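2-C-methyl-D-erythritol 4-phosphate cytidylyltransferase (PDB 4KT7) probably catalyses the transfer of a cytidylyl group from CTP to 2-C-methyl-D-erythritol 4-phosphate, releasing diphosphate, in the DXP route to isoprenoids. Local coordinates at residues L44-R49 with E119-T124; I125-K130 with K207-E212; K173-A178 with F200-K205. All blocks are in the same frame, centred on the assembly; numbering follows the deposited sequence.

Contact 1: residues L44-R49 with E119-T124; sequences LDTVSR and ELFLKT
Leu120 O, the carbonyl oxygen just before the Phe121 that packs on Thr46 and Val47, takes two bonds from one residue. Thr124 OG1 reaches Leu120 O at 2.7 Å, and Thr124 N reaches it at 3.0 Å. The two donors come from opposite faces of the carbonyl plane, and the hydroxyl is tilted 27° from it. The threonine hydroxyl is thus turned back on its own helix.

Across the contact there is no hydrogen bond. The meeting is apolar and rests on the Phe121 ring. Its CG stands anti to the carbonyl carbon (chi1 -71°), which carries the ring across toward segment 44-49. Val47 CG2 lies 3.9 Å from Phe121 CZ. Thr46 CG2 lies 3.9 Å from Phe121 CE2. Both methyls come obliquely from the same side of the ring plane, one at the far end and the other farther back along one flank. Both side chains cross the phenylalanine at about a right angle. Thr46 turns its methyl, not its hydroxyl, to the ring. Replacing Phe121 by an alanine would probably leave a gap between the helices, with both methyls stripped of their partner.

The backbones stay apart, with Val47 CA and Phe121 CA 7.9 Å from each other. The ring bridges that space.

Phe121 also meets His109 edge-to-face and touches Pro168. Arg49 makes a salt bridge to Glu118, a second tie between the two chain regions. Helices 39-48 and 118-127 pack on the main sheet of this GT-A-type nucleotidyltransferase. Val47 rests on Ile56 of strand 55-60, while Thr124 rests on strands 133-139 and 168-172.

Contact 2: residues I125-K130 with K207-E212; sequences INALRK and KVVHGE
Lys207 and Val209 of strand 206-210 both leave the strand toward Ala127, near the end of helix 118-127. The lysine can be followed outward. Its CB stands 4.9 Å from Ala127 CB. CG is anti to the backbone N (chi1 -178°) and makes the nearest approach, with Lys207 CG 4.4 Å from Ala127 CB. The chain then bends at chi2 (72°) and leaves the helix. Lys207 CD is already 5.6 Å from Ala127 CB. At the tip, NZ makes a hydrogen bond to Asp150 O of the second subunit and a cation-pi contact with Tyr152 of that subunit.

Helix 118-127 links strand 105-110 to strand 133-139, parallel strands of the main sheet with 168-172 between them, so it is the helix of a beta-alpha-beta crossover. Strand 206-210 then pairs in parallel with 133-139.

Val209 closes the other part of the contact. Its CG2 comes within 4.0 Å of Ala127 CB. Both residues also touch Val134 of strand 133-139, and Val209 touches Lys123 one turn earlier on the helix.

Contact 3: residues K173-A178 with F200-K205; sequences KKLIYA and FDRDEK
Leu175 meets Arg202 and Glu204 with its two methyls, and the close part of the contact is small. Leu175 CD1 sits over one face of the Arg202 guanidinium, displaced toward its rim, and is 3.5 Å from Arg202 NH2. The same CD1 is 3.9 Å from Arg202 CZ. The leucine and arginine chains run antiparallel, side by side. Leu175 CG is anti to the backbone N (chi1 -173°), which sends the leucine tip outward to the arginine.

What holds the guanidinium flat under the methyl is Glu204. The carboxylate lies at its edge and takes two bonds side-on. Arg202 NE gives one to Glu204 OE1 at 2.6 Å. Arg202 NH2 gives the other to Glu204 OE2 at 2.5 Å, as part of a salt bridge. Both are nearly straight (172°), use syn lone pairs and lie in the guanidinium plane. The arginine chain bends at chi2 and chi3 to reach this position. Pairing with the carboxylate probably offsets the arginine charge beside the apolar methyl.

The segment opens where helix 196-199 ends in a Schellman motif. Asp201, with positive phi, is its C-prime residue, and the bond from Arg202 N to Phe197 O closes it. The turn delivers Arg202 toward helix 173-184, where it also touches Met179. Phe197 touches both Leu175 and Arg202.

The rest is loose. Leu175 CD2 comes only to 4.2 Å from Glu204 OE2, and no hydrogen bond joins the segments. The backbones are wide apart, with Leu175 CA and Glu204 CA 10.0 Å from each other. Asp201, Asp203 and Lys205 are exposed, though Lys205 packs on Tyr152 of the second subunit.

In the fold
Contacts 1 and 2 share helix 118-127 and have centres about 13 Å apart. They touch: Lys123 NZ is 3.1 Å from His210 O, a probable hydrogen bond. Contact 1 joins this helix to helix 39-48, contact 2 joins its end to strand 206-210 of the main sheet, and contact 3 joins helix 173-184 to a loop. Contact 1 closes along the chain before contact 2 opens. Contact 3 is nested inside the loop closed by contact 2, and its second segment leads directly into strand 206-210. Their centres are about 16 Å apart. The centres of contacts 1 and 3 are about 24 Å apart and they do not touch. Lys205 and Lys207 reach the dimer interface.

Contact 1: residues L44-R49 with E119-T124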
# COMPACT_ATOMS: atom_id res chain seq x y z
N LEU A 44 9.07 17.27 13.54
CA LEU A 44 10.13 17.73 14.43
C LEU A 44 9.60 17.91 15.85
O LEU A 44 10.30 17.63 16.83
CB LEU A 44 10.71 19.03 13.88
CG LEU A 44 12.11 19.42 14.33
CD1 LEU A 44 13.04 18.22 14.23
CD2 LEU A 44 12.62 20.56 13.47
N ASP A 45 8.35 18.35 15.96
CA ASP A 45 7.68 18.42 17.25
C ASP A 45 7.72 17.07 17.94
O ASP A 45 8.10 16.97 19.11
CB ASP A 45 6.22 18.85 17.10
CG ASP A 45 6.05 20.36 17.15
OD1 ASP A 45 7.05 21.07 17.38
OD2 ASP A 45 4.90 20.82 16.97
N THR A 46 7.32 16.02 17.22
CA THR A 46 7.32 14.69 17.81
C THR A 46 8.73 14.21 18.18
O THR A 46 8.94 13.74 19.30
CB THR A 46 6.61 13.64 16.93
OG1 THR A 46 5.22 13.99 16.80
CG2 THR A 46 6.73 12.25 17.55
N VAL A 47 9.68 14.32 17.26
CA VAL A 47 11.03 13.80 17.52
C VAL A 47 11.72 14.54 18.67
O VAL A 47 12.44 13.93 19.46
CB VAL A 47 11.94 13.87 16.27
CG1 VAL A 47 13.31 13.31 16.59
CG2 VAL A 47 11.34 13.08 15.13
N SER A 48 11.49 15.84 18.78
CA SER A 48 12.18 16.60 19.82
C SER A 48 11.65 16.26 21.22
O SER A 48 12.29 16.57 22.22
CB SER A 48 12.12 18.11 19.55
OG SER A 48 10.79 18.57 19.65
N ARG A 49 10.48 15.60 21.28
CA ARG A 49 9.93 15.11 22.56
C ARG A 49 10.54 13.78 23.02
O ARG A 49 10.30 13.35 24.15
CB ARG A 49 8.39 14.94 22.49
CG ARG A 49 7.60 16.23 22.25
CD ARG A 49 6.13 16.07 22.69
NE ARG A 49 5.60 14.74 22.36
CZ ARG A 49 4.90 14.45 21.27
NH1 ARG A 49 4.47 13.21 21.07
NH2 ARG A 49 4.61 15.40 20.39
N GLU A 119 5.74 6.83 20.61
CA GLU A 119 5.88 5.42 20.97
C GLU A 119 6.55 4.59 19.89
O GLU A 119 7.29 3.64 20.18
CB GLU A 119 4.51 4.82 21.29
CG GLU A 119 4.56 3.44 21.89
CD GLU A 119 3.29 2.64 21.65
OE1 GLU A 119 2.65 2.83 20.59
OE2 GLU A 119 2.94 1.82 22.53
N LEU A 120 6.32 4.93 18.62
CA LEU A 120 6.94 4.20 17.54
C LEU A 120 8.44 4.44 17.51
O LEU A 120 9.23 3.52 17.23
CB LEU A 120 6.32 4.60 16.20
CG LEU A 120 6.83 3.86 14.97
CD1 LEU A 120 6.57 2.38 15.13
CD2 LEU A 120 6.17 4.40 13.69
N PHE A 121 8.84 5.68 17.78
CA PHE A 121 10.27 5.98 17.88
C PHE A 121 10.94 5.26 19.04
O PHE A 121 12.05 4.75 18.91
CB PHE A 121 10.50 7.49 18.01
CG PHE A 121 10.20 8.25 16.75
CD1 PHE A 121 11.14 8.33 15.73
CD2 PHE A 121 8.98 8.90 16.59
CE1 PHE A 121 10.87 9.05 14.56
CE2 PHE A 121 8.71 9.61 15.43
CZ PHE A 121 9.65 9.68 14.41
N LEU A 122 10.26 5.23 20.19
CA LEU A 122 10.78 4.52 21.36
C LEU A 122 10.88 3.02 21.09
O LEU A 122 11.87 2.38 21.47
CB LEU A 122 9.88 4.76 22.57
CG LEU A 122 9.85 6.19 23.12
CD1 LEU A 122 8.88 6.33 24.29
CD2 LEU A 122 11.25 6.61 23.54
N LYS A 123 9.88 2.45 20.41
CA LYS A 123 9.91 1.02 20.09
C LYS A 123 11.06 0.70 19.15
O LYS A 123 11.70 -0.35 19.27
CB LYS A 123 8.60 0.59 19.45
CG LYS A 123 7.45 0.43 20.45
CD LYS A 123 6.09 0.58 19.75
CE LYS A 123 5.91 -0.48 18.68
NZ LYS A 123 4.69 -0.26 17.81
N THR A 124 11.31 1.60 18.20
CA THR A 124 12.41 1.41 17.27
C THR A 124 13.74 1.48 18.01
O THR A 124 14.63 0.65 17.81
CB THR A 124 12.37 2.47 16.17
OG1 THR A 124 11.08 2.45 15.56
CG2 THR A 124 13.41 2.21 15.10

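Contact 2: residues I125-K130 with K207-E212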
# COMPACT_ATOMS: atom_id res chain seq x y z
N ILE A 125 13.88 2.46 18.90
CA ILE A 125 15.10 2.58 19.71
C ILE A 125 15.32 1.35 20.62
O ILE A 125 16.42 0.78 20.68
CB ILE A 125 15.08 3.89 20.53
CG1 ILE A 125 15.26 5.09 19.61
CG2 ILE A 125 16.16 3.92 21.63
CD1 ILE A 125 15.15 6.42 20.34
N ASN A 126 14.27 0.90 21.30
CA ASN A 126 14.41 -0.27 22.19
C ASN A 126 14.77 -1.56 21.46
O ASN A 126 15.35 -2.46 22.06
CB ASN A 126 13.17 -0.45 23.06
CG ASN A 126 13.05 0.61 24.14
OD1 ASN A 126 14.04 1.28 24.47
ND2 ASN A 126 11.86 0.78 24.69
N ALA A 127 14.45 -1.67 20.17
CA ALA A 127 14.85 -2.86 19.43
C ALA A 127 16.37 -2.89 19.20
O ALA A 127 16.94 -3.94 18.91
CB ALA A 127 14.09 -2.94 18.11
N LEU A 128 17.03 -1.73 19.34
CA LEU A 128 18.48 -1.67 19.19
C LEU A 128 19.21 -2.33 20.35
O LEU A 128 20.42 -2.54 20.28
CB LEU A 128 18.97 -0.23 19.05
CG LEU A 128 18.61 0.48 17.75
CD1 LEU A 128 18.78 1.97 17.98
CD2 LEU A 128 19.52 -0.01 16.64
N ARG A 129 18.49 -2.67 21.42
CA ARG A 129 19.13 -3.32 22.56
C ARG A 129 19.77 -4.65 22.16
O ARG A 129 20.85 -5.01 22.65
CB ARG A 129 18.13 -3.53 23.71
CG ARG A 129 18.80 -4.03 25.00
CD ARG A 129 17.80 -4.16 26.16
NE ARG A 129 16.64 -4.98 25.77
CZ ARG A 129 16.57 -6.30 25.93
NH1 ARG A 129 17.59 -6.95 26.48
NH2 ARG A 129 15.48 -6.95 25.55
N LYS A 130 19.14 -5.39 21.25
CA LYS A 130 19.65 -6.70 20.86
C LYS A 130 19.85 -6.87 19.36
O LYS A 130 20.22 -7.94 18.91
CB LYS A 130 18.71 -7.79 21.38
CG LYS A 130 18.72 -7.94 22.90
CD LYS A 130 17.43 -8.57 23.39
CE LYS A 130 17.32 -10.03 23.00
NZ LYS A 130 15.96 -10.57 23.33
N LYS A 207 15.72 -6.36 12.34
CA LYS A 207 14.55 -6.58 13.16
C LYS A 207 13.40 -5.72 12.66
O LYS A 207 13.58 -4.54 12.31
CB LYS A 207 14.84 -6.24 14.63
CG LYS A 207 13.67 -6.47 15.58
CD LYS A 207 13.44 -7.98 15.78
CE LYS A 207 12.10 -8.26 16.44
NZ LYS A 207 11.94 -9.72 16.70
N VAL A 208 12.20 -6.28 12.64
CA VAL A 208 11.06 -5.52 12.17
C VAL A 208 10.22 -5.13 13.37
O VAL A 208 9.90 -5.96 14.21
CB VAL A 208 10.22 -6.34 11.18
CG1 VAL A 208 9.03 -5.53 10.73
CG2 VAL A 208 11.07 -6.76 9.98
N VAL A 209 9.88 -3.85 13.45
CA VAL A 209 8.97 -3.36 14.48
C VAL A 209 7.66 -3.01 13.79
O VAL A 209 7.68 -2.37 12.73
CB VAL A 209 9.56 -2.10 15.15
CG1 VAL A 209 8.49 -1.28 15.84
CG2 VAL A 209 10.69 -2.51 16.12
N HIS A 210 6.53 -3.42 14.37
CA HIS A 210 5.23 -3.05 13.82
C HIS A 210 5.08 -1.53 13.77
O HIS A 210 5.21 -0.84 14.79
CB HIS A 210 4.08 -3.64 14.65
CG HIS A 210 3.95 -5.13 14.52
ND1 HIS A 210 3.51 -5.74 13.36
CD2 HIS A 210 4.18 -6.13 15.41
CE1 HIS A 210 3.50 -7.05 13.54
NE2 HIS A 210 3.90 -7.31 14.77
N GLY A 211 4.81 -1.02 12.58
CA GLY A 211 4.59 0.40 12.39
C GLY A 211 3.13 0.77 12.54
O GLY A 211 2.32 0.02 13.11
N GLU A 212 2.78 1.93 12.01
CA GLU A 212 1.44 2.45 12.15
C GLU A 212 0.86 2.67 10.77
O GLU A 212 1.55 3.20 9.90
CB GLU A 212 1.47 3.73 12.99
CG GLU A 212 1.72 3.45 14.48
CD GLU A 212 2.25 4.64 15.28
OE1 GLU A 212 2.47 5.73 14.69
OE2 GLU A 212 2.49 4.48 16.50

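Contact 3: residues K173-A178 with F200-K205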
# COMPACT_ATOMS: atom_id res chain seq x y z
N LYS A 173 25.73 2.65 14.58
CA LYS A 173 26.27 3.74 13.75
C LYS A 173 27.49 3.36 12.91
O LYS A 173 27.57 3.72 11.74
CB LYS A 173 26.59 4.98 14.59
CG LYS A 173 27.05 6.21 13.77
CD LYS A 173 28.57 6.42 13.83
CE LYS A 173 28.97 7.55 12.86
NZ LYS A 173 30.45 7.75 12.76
N LYS A 174 28.46 2.65 13.48
CA LYS A 174 29.63 2.25 12.68
C LYS A 174 29.22 1.32 11.56
O LYS A 174 29.73 1.39 10.45
CB LYS A 174 30.68 1.55 13.54
CG LYS A 174 31.42 2.48 14.47
CD LYS A 174 32.77 1.91 14.86
CE LYS A 174 33.56 2.91 15.68
NZ LYS A 174 34.98 2.49 15.85
N LEU A 175 28.27 0.46 11.85
CA LEU A 175 27.84 -0.51 10.87
C LEU A 175 27.18 0.18 9.70
O LEU A 175 27.60 -0.01 8.56
CB LEU A 175 26.91 -1.52 11.50
CG LEU A 175 26.52 -2.71 10.61
CD1 LEU A 175 27.77 -3.36 10.04
CD2 LEU A 175 25.72 -3.72 11.45
N ILE A 176 26.15 0.99 9.95
CA ILE A 176 25.47 1.67 8.85
C ILE A 176 26.40 2.62 8.11
O ILE A 176 26.33 2.71 6.88
CB ILE A 176 24.16 2.37 9.27
CG1 ILE A 176 23.31 2.70 8.05
CG2 ILE A 176 24.43 3.63 10.06
CD1 ILE A 176 22.95 1.46 7.23
N TYR A 177 27.29 3.31 8.83
CA TYR A 177 28.25 4.17 8.16
C TYR A 177 29.16 3.35 7.25
O TYR A 177 29.43 3.74 6.11
CB TYR A 177 29.09 4.94 9.18
CG TYR A 177 29.91 6.08 8.59
CD1 TYR A 177 31.13 5.84 7.95
CD2 TYR A 177 29.48 7.41 8.70
CE1 TYR A 177 31.88 6.89 7.42
CE2 TYR A 177 30.25 8.46 8.19
CZ TYR A 177 31.44 8.20 7.55
OH TYR A 177 32.18 9.24 7.03
N ALA A 178 29.64 2.21 7.74
CA ALA A 178 30.53 1.36 6.93
C ALA A 178 29.79 0.83 5.69
O ALA A 178 30.33 0.79 4.58
CB ALA A 178 31.08 0.20 7.76
N PHE A 200 25.40 -6.63 0.96
CA PHE A 200 26.76 -6.88 1.42
C PHE A 200 26.87 -8.11 2.29
O PHE A 200 27.80 -8.23 3.08
CB PHE A 200 27.35 -5.63 2.06
CG PHE A 200 27.40 -4.47 1.12
CD1 PHE A 200 28.24 -4.50 0.02
CD2 PHE A 200 26.55 -3.38 1.28
CE1 PHE A 200 28.27 -3.43 -0.89
CE2 PHE A 200 26.58 -2.32 0.38
CZ PHE A 200 27.43 -2.35 -0.70
N ASP A 201 25.90 -9.01 2.14
CA ASP A 201 26.02 -10.36 2.68
C ASP A 201 26.16 -10.38 4.19
O ASP A 201 26.90 -11.19 4.74
CB ASP A 201 27.19 -11.06 2.01
CG ASP A 201 26.88 -11.43 0.57
OD1 ASP A 201 25.68 -11.55 0.25
OD2 ASP A 201 27.82 -11.61 -0.24
N ARG A 202 25.47 -9.47 4.86
CA ARG A 202 25.53 -9.41 6.31
C ARG A 202 24.69 -10.51 6.95
O ARG A 202 23.57 -10.79 6.49
CB ARG A 202 25.07 -8.04 6.81
CG ARG A 202 25.86 -6.91 6.23
CD ARG A 202 27.34 -7.14 6.44
NE ARG A 202 27.71 -7.07 7.85
CZ ARG A 202 28.88 -6.62 8.29
NH1 ARG A 202 29.79 -6.19 7.42
NH2 ARG A 202 29.14 -6.59 9.59
N ASP A 203 25.21 -11.13 8.00
CA ASP A 203 24.40 -12.08 8.74
C ASP A 203 23.74 -11.44 9.94
O ASP A 203 22.97 -12.10 10.65
CB ASP A 203 25.18 -13.35 9.13
CG ASP A 203 26.23 -13.09 10.19
OD1 ASP A 203 26.56 -11.90 10.45
OD2 ASP A 203 26.74 -14.08 10.76
N GLU A 204 24.01 -10.15 10.17
CA GLU A 204 23.28 -9.40 11.16
C GLU A 204 21.86 -9.21 10.64
O GLU A 204 21.64 -8.64 9.57
CB GLU A 204 23.92 -8.03 11.42
CG GLU A 204 25.33 -8.09 12.00
CD GLU A 204 26.40 -7.86 10.94
OE1 GLU A 204 26.10 -8.01 9.73
OE2 GLU A 204 27.54 -7.51 11.32
N LYS A 205 20.89 -9.70 11.40
CA LYS A 205 19.49 -9.66 10.95
C LYS A 205 18.81 -8.31 11.19
O LYS A 205 19.15 -7.58 12.14
CB LYS A 205 18.70 -10.80 11.59
CG LYS A 205 19.15 -12.19 11.14
CD LYS A 205 17.97 -13.16 11.04
CE LYS A 205 18.31 -14.32 10.09
NZ LYS A 205 17.40 -15.49 10.21